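Local structure of phosphopantothenoylcysteine decarboxylase (Cryptococcus neoformans, 6EOA) at residues 195-205 and 216-228. The protein binds flavin mononucleotide and probably acts as a phosphopantothenoylcysteine decarboxylase of the coenzyme A pathway, in the flavin-containing Cys decarboxylase superfamily. Sequence-based numbering, arbitrary orientation.
Sequences DLGYLVSGPQG and PGKMTDWRDIVSL
Q204 and the loop 216-219 run antiparallel and trade backbone bonds in both directions. Q204 N gives its hydrogen to K218 O at 2.7 Å, while G217 N reaches back to Q204 O over a longer 3.3 Å; P216 CA adds a CH···O contact to that same Q204 carbonyl. G217 sits at a positive phi of 154°, where a CB would jam against the carbonyl O of P216. P203 lays its CB against K218 O (3.2 Å) and the backbone of G217.

The Q204 side chain starts with CG anti to the carbonyl carbon (chi1 -55°) and stays extended, running alongside K218 in the same direction. That carries NE2 past K218 CG to M219 O, a 2.9 Å bond bent to 133° at the hydrogen, with the acceptor well out of the amide plane. Nearer the helix, S201 OG and T220 OG1 share a hydrogen bond of 2.7 Å. L228 CD1 packs on this serine from the helix, 3.7 Å from S201 OG. At the helix start, D221 is the N-cap: its OD2 accepts from R223 N and also forms a salt bridge with R223 NH1.

The contact closes the base of the unmodelled loop 206-214, which bears the family's ACGD motif and is probably the substrate-recognition clamp, as in relatives. It ties strand 199-200, outermost in the parallel sheet within this chain, to helix 222-237. M219 points its CB away from 195-205, and its side chain touches A46, A137 and FMN-site A174; I225 packs on strands 133-139 and 169-173, and W222 lies against helix 50-59.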
loop_
_atom_site.group_PDB
_atom_site.type_symbol
_atom_site.label_atom_id
_atom_site.label_comp_id
_atom_site.label_asym_id
_atom_site.label_seq_id
_atom_site.Cartn_x
_atom_site.Cartn_y
_atom_site.Cartn_z
ATOM N N ASP A 195 -6.173 20.874 0.180
ATOM C CA ASP A 195 -4.920 20.745 -0.553
ATOM C C ASP A 195 -5.132 20.392 -2.026
ATOM O O ASP A 195 -4.482 20.957 -2.902
ATOM C CB ASP A 195 -4.031 19.687 0.105
ATOM C CG ASP A 195 -3.576 20.078 1.500
ATOM O OD1 ASP A 195 -4.051 21.108 2.018
ATOM O OD2 ASP A 195 -2.742 19.343 2.079
ATOM N N LEU A 196 -6.037 19.458 -2.297
ATOM C CA LEU A 196 -6.190 18.930 -3.650
ATOM C C LEU A 196 -7.345 19.570 -4.417
ATOM O O LEU A 196 -7.440 19.427 -5.635
ATOM C CB LEU A 196 -6.376 17.415 -3.601
ATOM C CG LEU A 196 -5.277 16.631 -2.879
ATOM C CD1 LEU A 196 -5.419 15.142 -3.146
ATOM C CD2 LEU A 196 -3.902 17.121 -3.301
ATOM N N GLY A 197 -8.225 20.267 -3.707
ATOM C CA GLY A 197 -9.338 20.945 -4.345
ATOM C C GLY A 197 -10.436 20.005 -4.806
ATOM O O GLY A 197 -11.271 20.378 -5.625
ATOM N N TYR A 198 -10.438 18.782 -4.286
ATOM C CA TYR A 198 -11.494 17.832 -4.623
ATOM C C TYR A 198 -12.808 18.248 -3.963
ATOM O O TYR A 198 -12.814 18.791 -2.858
ATOM C CB TYR A 198 -11.137 16.406 -4.187
ATOM C CG TYR A 198 -9.962 15.755 -4.897
ATOM C CD1 TYR A 198 -9.163 16.470 -5.783
ATOM C CD2 TYR A 198 -9.662 14.413 -4.681
ATOM C CE1 TYR A 198 -8.092 15.869 -6.425
ATOM C CE2 TYR A 198 -8.595 13.803 -5.321
ATOM C CZ TYR A 198 -7.814 14.536 -6.191
ATOM O OH TYR A 198 -6.755 13.937 -6.833
ATOM N N LEU A 199 -13.919 17.988 -4.643
ATOM C CA LEU A 199 -15.237 18.240 -4.074
ATOM C C LEU A 199 -15.759 16.990 -3.384
ATOM O O LEU A 199 -15.707 15.895 -3.944
ATOM C CB LEU A 199 -16.216 18.691 -5.156
ATOM C CG LEU A 199 -15.975 20.072 -5.754
ATOM C CD1 LEU A 199 -17.031 20.361 -6.801
ATOM C CD2 LEU A 199 -15.981 21.141 -4.672
ATOM N N VAL A 200 -16.262 17.152 -2.166
ATOM C CA VAL A 200 -16.746 16.009 -1.406
ATOM C C VAL A 200 -18.259 16.005 -1.314
ATOM O O VAL A 200 -18.852 16.828 -0.620
ATOM C CB VAL A 200 -16.168 15.981 0.025
ATOM C CG1 VAL A 200 -16.666 14.750 0.776
ATOM C CG2 VAL A 200 -14.655 16.007 -0.014
ATOM N N SER A 201 -18.887 15.080 -2.032
ATOM C CA SER A 201 -20.294 14.794 -1.798
ATOM C C SER A 201 -20.367 13.890 -0.578
ATOM O O SER A 201 -20.527 12.673 -0.702
ATOM C CB SER A 201 -20.942 14.135 -3.015
ATOM O OG SER A 201 -22.317 13.897 -2.789
ATOM N N GLY A 202 -20.210 14.502 0.597
ATOM C CA GLY A 202 -20.117 13.789 1.859
ATOM C C GLY A 202 -21.246 12.800 2.026
ATOM O O GLY A 202 -22.319 12.983 1.444
ATOM N N PRO A 203 -21.014 11.745 2.818
ATOM C CA PRO A 203 -21.994 10.664 2.953
ATOM C C PRO A 203 -23.287 11.143 3.598
ATOM O O PRO A 203 -23.310 12.219 4.199
ATOM C CB PRO A 203 -21.276 9.657 3.855
ATOM C CG PRO A 203 -20.353 10.493 4.669
ATOM C CD PRO A 203 -19.885 11.587 3.751
ATOM N N GLN A 204 -24.349 10.357 3.460
ATOM C CA GLN A 204 -25.604 10.657 4.134
ATOM C C GLN A 204 -25.393 10.595 5.643
ATOM O O GLN A 204 -24.659 9.739 6.140
ATOM C CB GLN A 204 -26.701 9.681 3.702
ATOM C CG GLN A 204 -26.919 9.611 2.196
ATOM C CD GLN A 204 -28.054 8.676 1.815
ATOM O OE1 GLN A 204 -28.990 8.471 2.588
ATOM N NE2 GLN A 204 -27.976 8.102 0.619
ATOM N N GLY A 205 -26.029 11.511 6.366
ATOM C CA GLY A 205 -25.898 11.574 7.811
ATOM C C GLY A 205 -26.882 10.675 8.537
ATOM O O GLY A 205 -27.181 9.569 8.086
ATOM N N PRO A 216 -23.796 7.952 10.075
ATOM C CA PRO A 216 -23.242 8.611 8.888
ATOM C C PRO A 216 -22.190 7.742 8.209
ATOM O O PRO A 216 -21.331 7.186 8.890
ATOM C CB PRO A 216 -22.615 9.887 9.452
ATOM C CG PRO A 216 -22.294 9.546 10.869
ATOM C CD PRO A 216 -23.401 8.632 11.321
ATOM N N GLY A 217 -22.260 7.625 6.887
ATOM C CA GLY A 217 -21.293 6.835 6.148
ATOM C C GLY A 217 -21.821 6.296 4.832
ATOM O O GLY A 217 -21.043 5.955 3.938
ATOM N N LYS A 218 -23.142 6.209 4.715
ATOM C CA LYS A 218 -23.772 5.729 3.491
ATOM C C LYS A 218 -23.522 6.710 2.355
ATOM O O LYS A 218 -23.627 7.921 2.538
ATOM C CB LYS A 218 -25.277 5.524 3.702
ATOM C CG LYS A 218 -26.032 5.061 2.464
ATOM C CD LYS A 218 -27.363 4.417 2.838
ATOM C CE LYS A 218 -27.750 3.333 1.845
ATOM N NZ LYS A 218 -28.116 2.065 2.538
ATOM N N MET A 219 -23.180 6.180 1.185
ATOM C CA MET A 219 -22.893 7.011 0.025
ATOM C C MET A 219 -24.085 7.882 -0.349
ATOM O O MET A 219 -25.239 7.499 -0.136
ATOM C CB MET A 219 -22.501 6.144 -1.170
ATOM C CG MET A 219 -21.928 6.925 -2.346
ATOM S SD MET A 219 -21.591 5.882 -3.774
ATOM C CE MET A 219 -23.238 5.265 -4.125
ATOM N N THR A 220 -23.794 9.064 -0.879
ATOM C CA THR A 220 -24.813 9.886 -1.511
ATOM C C THR A 220 -25.572 9.011 -2.496
ATOM O O THR A 220 -24.955 8.249 -3.243
ATOM C CB THR A 220 -24.197 11.086 -2.242
ATOM O OG1 THR A 220 -23.323 11.797 -1.355
ATOM C CG2 THR A 220 -25.283 12.018 -2.762
ATOM N N ASP A 221 -26.900 9.092 -2.477
ATOM C CA ASP A 221 -27.715 8.248 -3.344
ATOM C C ASP A 221 -27.271 8.392 -4.797
ATOM O O ASP A 221 -27.000 9.499 -5.260
ATOM C CB ASP A 221 -29.198 8.585 -3.199
ATOM C CG ASP A 221 -30.087 7.584 -3.907
ATOM O OD1 ASP A 221 -30.355 6.510 -3.325
ATOM O OD2 ASP A 221 -30.513 7.868 -5.046
ATOM N N TRP A 222 -27.176 7.270 -5.503
ATOM C CA TRP A 222 -26.590 7.261 -6.838
ATOM C C TRP A 222 -27.346 8.168 -7.809
ATOM O O TRP A 222 -26.754 8.726 -8.734
ATOM C CB TRP A 222 -26.524 5.832 -7.385
ATOM C CG TRP A 222 -27.852 5.219 -7.720
ATOM C CD1 TRP A 222 -28.637 4.462 -6.900
ATOM C CD2 TRP A 222 -28.540 5.296 -8.974
ATOM N NE1 TRP A 222 -29.775 4.070 -7.563
ATOM C CE2 TRP A 222 -29.740 4.570 -8.838
ATOM C CE3 TRP A 222 -28.258 5.912 -10.198
ATOM C CZ2 TRP A 222 -30.660 4.444 -9.878
ATOM C CZ3 TRP A 222 -29.173 5.786 -11.230
ATOM C CH2 TRP A 222 -30.359 5.057 -11.062
ATOM N N ARG A 223 -28.646 8.327 -7.594
ATOM C CA ARG A 223 -29.437 9.228 -8.428
ATOM C C ARG A 223 -29.023 10.672 -8.177
ATOM O O ARG A 223 -29.010 11.496 -9.091
ATOM C CB ARG A 223 -30.931 9.042 -8.165
ATOM C CG ARG A 223 -31.438 7.661 -8.520
ATOM C CD ARG A 223 -32.855 7.440 -8.022
ATOM N NE ARG A 223 -33.094 6.031 -7.728
ATOM C CZ ARG A 223 -32.962 5.487 -6.521
ATOM N NH1 ARG A 223 -32.599 6.239 -5.489
ATOM N NH2 ARG A 223 -33.198 4.193 -6.345
ATOM N N ASP A 224 -28.679 10.976 -6.930
ATOM C CA ASP A 224 -28.187 12.302 -6.596
ATOM C C ASP A 224 -26.828 12.523 -7.243
ATOM O O ASP A 224 -26.553 13.605 -7.757
ATOM C CB ASP A 224 -28.112 12.487 -5.080
ATOM C CG ASP A 224 -29.483 12.468 -4.426
ATOM O OD1 ASP A 224 -30.474 12.795 -5.114
ATOM O OD2 ASP A 224 -29.570 12.125 -3.228
ATOM N N ILE A 225 -25.991 11.488 -7.231
ATOM C CA ILE A 225 -24.692 11.533 -7.900
ATOM C C ILE A 225 -24.829 11.899 -9.370
ATOM O O ILE A 225 -24.108 12.760 -9.875
ATOM C CB ILE A 225 -23.955 10.183 -7.815
ATOM C CG1 ILE A 225 -23.889 9.698 -6.370
ATOM C CG2 ILE A 225 -22.556 10.305 -8.403
ATOM C CD1 ILE A 225 -23.051 10.572 -5.506
ATOM N N VAL A 226 -25.757 11.232 -10.050
ATOM C CA VAL A 226 -25.965 11.442 -11.478
ATOM C C VAL A 226 -26.390 12.880 -11.766
ATOM O O VAL A 226 -25.888 13.502 -12.702
ATOM C CB VAL A 226 -27.022 10.471 -12.045
ATOM C CG1 VAL A 226 -27.371 10.833 -13.483
ATOM C CG2 VAL A 226 -26.523 9.040 -11.968
ATOM N N SER A 227 -27.298 13.409 -10.952
ATOM C CA SER A 227 -27.795 14.764 -11.166
ATOM C C SER A 227 -26.734 15.798 -10.790
ATOM O O SER A 227 -26.720 16.902 -11.335
ATOM C CB SER A 227 -29.089 15.012 -10.379
ATOM O OG SER A 227 -28.823 15.349 -9.030
ATOM N N LEU A 228 -25.850 15.447 -9.858
ATOM C CA LEU A 228 -24.692 16.291 -9.582
ATOM C C LEU A 228 -23.828 16.348 -10.833
ATOM O O LEU A 228 -23.368 17.416 -11.236
ATOM C CB LEU A 228 -23.872 15.767 -8.400
ATOM C CG LEU A 228 -24.498 15.780 -7.000
ATOM C CD1 LEU A 228 -23.439 15.487 -5.940
ATOM C CD2 LEU A 228 -25.215 17.093 -6.711
#